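Local coordinates for 16L protein (Yaba-like disease virus, PDB 6TQP) that probably inhibits apoptosis of the infected cell as a poxviral relative of Bcl-2, consistent with binding pro-death partners through a surface groove, at residues T74-I87 against N119-K132. Residues are numbered along the deposited sequence; the frame is centred on the assembly and turned at random.
Sequences TSEENIKHIKDQII and NIPMSFLIEDIALK. With NA (sodium ion), chain C.
The side-chain oxygen OD1 of N119 accepts a hydrogen bond from the backbone N of M122 at 2.9 Å, the N-cap bond of helix 120-134, with the donor lifted 37° out of the carbonyl plane, and it also accepts from a water. That water donates in turn to the carbonyl O of T74, which N119 ND2 reaches directly through a weak bond of 3.4 Å. With CG anti to the backbone N (chi1 -176°), the N119 amide extends toward helix 76-92, where the CD1 methyl of I79, coming from the opposite direction, rests obliquely against both OD1 and ND2. S75 OG caps helix 76-92 by accepting from N78 N.

Segments 76-87 and 120-132 run nearly parallel (8°), their axes 9.4 Å apart at closest approach, and the contact is mostly apolar, with charged side chains along one flank. E76 lays its CG against CG of P121, 3.8 Å away and at about a right angle, while its OE1 binds a sodium ion. L125 inserts its CD1 between I79 and K83, lying 3.4 Å from the carbonyl O of I79 and also touching CG2 of I82. On the outer flank the K83 chain crosses D128, its CD 3.2 Å from OD2; NZ stays beyond salt-bridge distance of that carboxylate and pairs with D84 instead. Further along, CD1 of I129 packs on CG2 and CD1 of I86, and I87 CD1 abuts CG of K132, whose amine is bridged to E135.

H81 hydrogen-bonds the bound peptide, and Q85 packs on it. Helix 96-113 backs the pair, as in a Bcl-2 helical bundle, through I102, I106 and V110, and helix 12-27 meets I126, A130 and L131.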
loop_
_atom_site.group_PDB
_atom_site.type_symbol
_atom_site.label_atom_id
_atom_site.label_comp_id
_atom_site.label_asym_id
_atom_site.label_seq_id
_atom_site.Cartn_x
_atom_site.Cartn_y
_atom_site.Cartn_z
ATOM N N THR A 74 7.234 17.175 3.744
ATOM C CA THR A 74 6.338 17.030 2.601
ATOM C C THR A 74 6.834 17.768 1.368
ATOM O O THR A 74 6.063 17.962 0.421
ATOM C CB THR A 74 4.926 17.517 2.951
ATOM O OG1 THR A 74 4.981 18.872 3.414
ATOM C CG2 THR A 74 4.303 16.630 4.014
ATOM N N SER A 75 8.095 18.190 1.352
ATOM C CA SER A 75 8.629 18.845 0.171
ATOM C C SER A 75 8.577 17.895 -1.022
ATOM O O SER A 75 8.565 16.667 -0.874
ATOM C CB SER A 75 10.069 19.292 0.414
ATOM O OG SER A 75 10.900 18.161 0.600
ATOM N N GLU A 76 8.562 18.477 -2.225
ATOM C CA GLU A 76 8.561 17.656 -3.433
ATOM C C GLU A 76 9.786 16.747 -3.481
ATOM O O GLU A 76 9.688 15.582 -3.883
ATOM C CB GLU A 76 8.502 18.545 -4.678
ATOM C CG GLU A 76 8.404 17.761 -5.981
ATOM C CD GLU A 76 8.085 18.639 -7.171
ATOM O OE1 GLU A 76 8.247 19.873 -7.064
ATOM O OE2 GLU A 76 7.667 18.088 -8.212
ATOM N N GLU A 77 10.944 17.255 -3.044
ATOM C CA GLU A 77 12.176 16.468 -3.093
ATOM C C GLU A 77 12.094 15.257 -2.176
ATOM O O GLU A 77 12.515 14.152 -2.550
ATOM C CB GLU A 77 13.380 17.329 -2.703
ATOM C CG GLU A 77 13.522 18.641 -3.478
ATOM C CD GLU A 77 12.795 19.809 -2.824
ATOM O OE1 GLU A 77 11.546 19.837 -2.860
ATOM O OE2 GLU A 77 13.474 20.700 -2.271
ATOM N N ASN A 78 11.562 15.438 -0.966
ATOM C CA ASN A 78 11.489 14.311 -0.050
ATOM C C ASN A 78 10.361 13.357 -0.402
ATOM O O ASN A 78 10.490 12.147 -0.173
ATOM C CB ASN A 78 11.324 14.788 1.389
ATOM C CG ASN A 78 11.439 13.649 2.374
ATOM O OD1 ASN A 78 12.474 12.988 2.447
ATOM N ND2 ASN A 78 10.372 13.396 3.119
ATOM N N ILE A 79 9.256 13.861 -0.958
ATOM C CA ILE A 79 8.198 12.961 -1.412
ATOM C C ILE A 79 8.710 12.063 -2.535
ATOM O O ILE A 79 8.393 10.866 -2.595
ATOM C CB ILE A 79 6.956 13.761 -1.844
ATOM C CG1 ILE A 79 6.214 14.271 -0.604
ATOM C CG2 ILE A 79 6.039 12.897 -2.702
ATOM C CD1 ILE A 79 5.128 15.269 -0.901
ATOM N N LYS A 80 9.490 12.629 -3.456
ATOM C CA LYS A 80 10.104 11.813 -4.499
ATOM C C LYS A 80 11.011 10.757 -3.882
ATOM O O LYS A 80 11.014 9.596 -4.304
ATOM C CB LYS A 80 10.890 12.715 -5.455
ATOM C CG LYS A 80 11.060 12.175 -6.862
ATOM C CD LYS A 80 12.411 11.522 -7.041
ATOM C CE LYS A 80 12.583 11.004 -8.459
ATOM N NZ LYS A 80 13.851 10.243 -8.629
ATOM N N HIS A 81 11.770 11.151 -2.860
ATOM C CA HIS A 81 12.636 10.226 -2.135
ATOM C C HIS A 81 11.830 9.093 -1.501
ATOM O O HIS A 81 12.223 7.921 -1.574
ATOM C CB HIS A 81 13.409 11.023 -1.085
ATOM C CG HIS A 81 14.577 10.305 -0.492
ATOM N ND1 HIS A 81 15.353 9.416 -1.203
ATOM C CD2 HIS A 81 15.119 10.374 0.746
ATOM C CE1 HIS A 81 16.312 8.956 -0.422
ATOM N NE2 HIS A 81 16.193 9.521 0.765
ATOM N N ILE A 82 10.692 9.417 -0.882
ATOM C CA ILE A 82 9.845 8.377 -0.291
ATOM C C ILE A 82 9.354 7.422 -1.370
ATOM O O ILE A 82 9.383 6.195 -1.206
ATOM C CB ILE A 82 8.664 9.013 0.468
ATOM C CG1 ILE A 82 9.180 9.836 1.647
ATOM C CG2 ILE A 82 7.683 7.940 0.940
ATOM C CD1 ILE A 82 8.125 10.699 2.305
ATOM N N LYS A 83 8.865 7.974 -2.481
ATOM C CA LYS A 83 8.351 7.137 -3.558
ATOM C C LYS A 83 9.408 6.141 -4.004
ATOM O O LYS A 83 9.164 4.931 -4.056
ATOM C CB LYS A 83 7.917 8.000 -4.739
ATOM C CG LYS A 83 7.336 7.217 -5.919
ATOM C CD LYS A 83 7.319 8.049 -7.198
ATOM C CE LYS A 83 8.566 7.819 -8.037
ATOM N NZ LYS A 83 8.520 6.519 -8.758
ATOM N N ASP A 84 10.596 6.639 -4.326
ATOM C CA ASP A 84 11.632 5.766 -4.858
ATOM C C ASP A 84 12.044 4.705 -3.845
ATOM O O ASP A 84 12.312 3.559 -4.222
ATOM C CB ASP A 84 12.823 6.606 -5.309
ATOM C CG ASP A 84 12.490 7.461 -6.517
ATOM O OD1 ASP A 84 11.619 7.053 -7.311
ATOM O OD2 ASP A 84 13.083 8.537 -6.673
ATOM N N GLN A 85 12.087 5.051 -2.555
ATOM C CA GLN A 85 12.449 4.051 -1.551
ATOM C C GLN A 85 11.380 2.968 -1.448
ATOM O O GLN A 85 11.700 1.778 -1.335
ATOM C CB GLN A 85 12.682 4.716 -0.191
ATOM C CG GLN A 85 13.953 5.561 -0.144
ATOM C CD GLN A 85 14.164 6.249 1.191
ATOM O OE1 GLN A 85 14.939 5.778 2.024
ATOM N NE2 GLN A 85 13.483 7.374 1.399
ATOM N N ILE A 86 10.101 3.348 -1.518
ATOM C CA ILE A 86 9.045 2.345 -1.428
ATOM C C ILE A 86 9.049 1.474 -2.683
ATOM O O ILE A 86 8.983 0.237 -2.613
ATOM C CB ILE A 86 7.681 3.026 -1.187
ATOM C CG1 ILE A 86 7.671 3.705 0.187
ATOM C CG2 ILE A 86 6.560 2.016 -1.262
ATOM C CD1 ILE A 86 6.422 4.571 0.471
ATOM N N ILE A 87 9.155 2.103 -3.855
ATOM C CA ILE A 87 9.251 1.341 -5.099
ATOM C C ILE A 87 10.423 0.367 -5.040
ATOM O O ILE A 87 10.300 -0.800 -5.431
ATOM C CB ILE A 87 9.368 2.299 -6.303
ATOM C CG1 ILE A 87 8.099 3.161 -6.405
ATOM C CG2 ILE A 87 9.694 1.520 -7.581
ATOM C CD1 ILE A 87 7.610 3.429 -7.810
ATOM N N ASN A 119 -1.559 18.327 -2.143
ATOM C CA ASN A 119 -0.123 18.171 -2.346
ATOM C C ASN A 119 0.070 17.313 -3.591
ATOM O O ASN A 119 0.025 16.085 -3.523
ATOM C CB ASN A 119 0.523 17.535 -1.124
ATOM C CG ASN A 119 2.020 17.443 -1.246
ATOM O OD1 ASN A 119 2.546 16.973 -2.255
ATOM N ND2 ASN A 119 2.723 17.898 -0.216
ATOM N N ILE A 120 0.277 17.958 -4.740
ATOM C CA ILE A 120 0.288 17.223 -6.005
ATOM C C ILE A 120 1.384 16.172 -6.034
ATOM O O ILE A 120 1.102 15.022 -6.424
ATOM C CB ILE A 120 0.371 18.210 -7.183
ATOM C CG1 ILE A 120 -0.885 19.099 -7.244
ATOM C CG2 ILE A 120 0.589 17.471 -8.501
ATOM C CD1 ILE A 120 -2.224 18.364 -7.163
ATOM N N PRO A 121 2.628 16.458 -5.653
ATOM C CA PRO A 121 3.632 15.381 -5.578
ATOM C C PRO A 121 3.171 14.180 -4.770
ATOM O O PRO A 121 3.459 13.040 -5.150
ATOM C CB PRO A 121 4.833 16.078 -4.935
ATOM C CG PRO A 121 4.690 17.503 -5.365
ATOM C CD PRO A 121 3.217 17.783 -5.377
ATOM N N MET A 122 2.452 14.402 -3.668
ATOM C CA MET A 122 1.951 13.279 -2.881
ATOM C C MET A 122 0.881 12.509 -3.647
ATOM O O MET A 122 0.860 11.276 -3.621
ATOM C CB MET A 122 1.412 13.780 -1.539
ATOM C CG MET A 122 1.034 12.680 -0.559
ATOM S SD MET A 122 2.406 11.561 -0.191
ATOM C CE MET A 122 1.567 10.316 0.787
ATOM N N SER A 123 -0.009 13.211 -4.348
ATOM C CA SER A 123 -0.990 12.507 -5.166
ATOM C C SER A 123 -0.306 11.594 -6.178
ATOM O O SER A 123 -0.775 10.481 -6.437
ATOM C CB SER A 123 -1.897 13.502 -5.892
ATOM O OG SER A 123 -1.200 14.131 -6.954
ATOM N N PHE A 124 0.796 12.053 -6.775
ATOM C CA PHE A 124 1.486 11.230 -7.764
ATOM C C PHE A 124 2.234 10.088 -7.102
ATOM O O PHE A 124 2.376 9.013 -7.698
ATOM C CB PHE A 124 2.456 12.078 -8.592
ATOM C CG PHE A 124 1.783 13.020 -9.564
ATOM C CD1 PHE A 124 0.546 12.716 -10.123
ATOM C CD2 PHE A 124 2.395 14.213 -9.925
ATOM C CE1 PHE A 124 -0.064 13.591 -11.015
ATOM C CE2 PHE A 124 1.790 15.084 -10.811
ATOM C CZ PHE A 124 0.561 14.774 -11.356
ATOM N N LEU A 125 2.736 10.302 -5.886
ATOM C CA LEU A 125 3.282 9.193 -5.113
ATOM C C LEU A 125 2.244 8.098 -4.953
ATOM O O LEU A 125 2.540 6.903 -5.098
ATOM C CB LEU A 125 3.744 9.684 -3.741
ATOM C CG LEU A 125 4.404 8.618 -2.863
ATOM C CD1 LEU A 125 5.449 9.267 -1.951
ATOM C CD2 LEU A 125 3.381 7.876 -2.040
ATOM N N ILE A 126 1.014 8.485 -4.623
ATOM C CA ILE A 126 -0.027 7.483 -4.438
ATOM C C ILE A 126 -0.301 6.781 -5.760
ATOM O O ILE A 126 -0.378 5.548 -5.828
ATOM C CB ILE A 126 -1.298 8.130 -3.863
ATOM C CG1 ILE A 126 -1.006 8.703 -2.473
ATOM C CG2 ILE A 126 -2.427 7.096 -3.810
ATOM C CD1 ILE A 126 -2.086 9.681 -1.978
ATOM N N GLU A 127 -0.447 7.563 -6.832
ATOM C CA GLU A 127 -0.657 6.996 -8.162
ATOM C C GLU A 127 0.477 6.053 -8.543
ATOM O O GLU A 127 0.243 4.916 -8.968
ATOM C CB GLU A 127 -0.771 8.122 -9.190
ATOM C CG GLU A 127 -2.112 8.815 -9.213
ATOM C CD GLU A 127 -3.154 8.010 -9.954
ATOM O OE1 GLU A 127 -2.765 7.088 -10.709
ATOM O OE2 GLU A 127 -4.357 8.300 -9.783
ATOM N N ASP A 128 1.718 6.524 -8.417
ATOM C CA ASP A 128 2.866 5.744 -8.864
ATOM C C ASP A 128 2.976 4.422 -8.114
ATOM O O ASP A 128 3.194 3.371 -8.726
ATOM C CB ASP A 128 4.142 6.558 -8.684
ATOM C CG ASP A 128 4.236 7.718 -9.648
ATOM O OD1 ASP A 128 3.599 7.659 -10.717
ATOM O OD2 ASP A 128 4.961 8.695 -9.335
ATOM N N ILE A 129 2.835 4.448 -6.789
ATOM C CA ILE A 129 2.944 3.212 -6.018
ATOM C C ILE A 129 1.745 2.303 -6.279
ATOM O O ILE A 129 1.880 1.072 -6.305
ATOM C CB ILE A 129 3.110 3.524 -4.523
ATOM C CG1 ILE A 129 4.411 4.300 -4.296
ATOM C CG2 ILE A 129 3.129 2.226 -3.710
ATOM C CD1 ILE A 129 4.613 4.741 -2.869
ATOM N N ALA A 130 0.554 2.881 -6.476
ATOM C CA ALA A 130 -0.588 2.062 -6.877
ATOM C C ALA A 130 -0.305 1.357 -8.196
ATOM O O ALA A 130 -0.663 0.188 -8.376
ATOM C CB ALA A 130 -1.851 2.925 -6.991
ATOM N N LEU A 131 0.343 2.057 -9.132
ATOM C CA LEU A 131 0.669 1.456 -10.420
ATOM C C LEU A 131 1.592 0.263 -10.236
ATOM O O LEU A 131 1.356 -0.817 -10.791
ATOM C CB LEU A 131 1.326 2.486 -11.337
ATOM C CG LEU A 131 0.408 3.434 -12.094
ATOM C CD1 LEU A 131 1.236 4.484 -12.801
ATOM C CD2 LEU A 131 -0.452 2.671 -13.086
ATOM N N LYS A 132 2.651 0.440 -9.452
ATOM C CA LYS A 132 3.604 -0.643 -9.249
ATOM C C LYS A 132 2.982 -1.800 -8.485
ATOM O O LYS A 132 3.280 -2.965 -8.768
ATOM C CB LYS A 132 4.831 -0.134 -8.505
ATOM C CG LYS A 132 5.761 0.725 -9.329
ATOM C CD LYS A 132 6.359 -0.000 -10.528
ATOM C CE LYS A 132 7.283 -1.118 -10.083
ATOM N NZ LYS A 132 7.973 -1.742 -11.244
HETATM NA NA NA C . 9.051 21.835 -5.929
HETATM O O HOH W 1 5.430 18.247 -2.405
#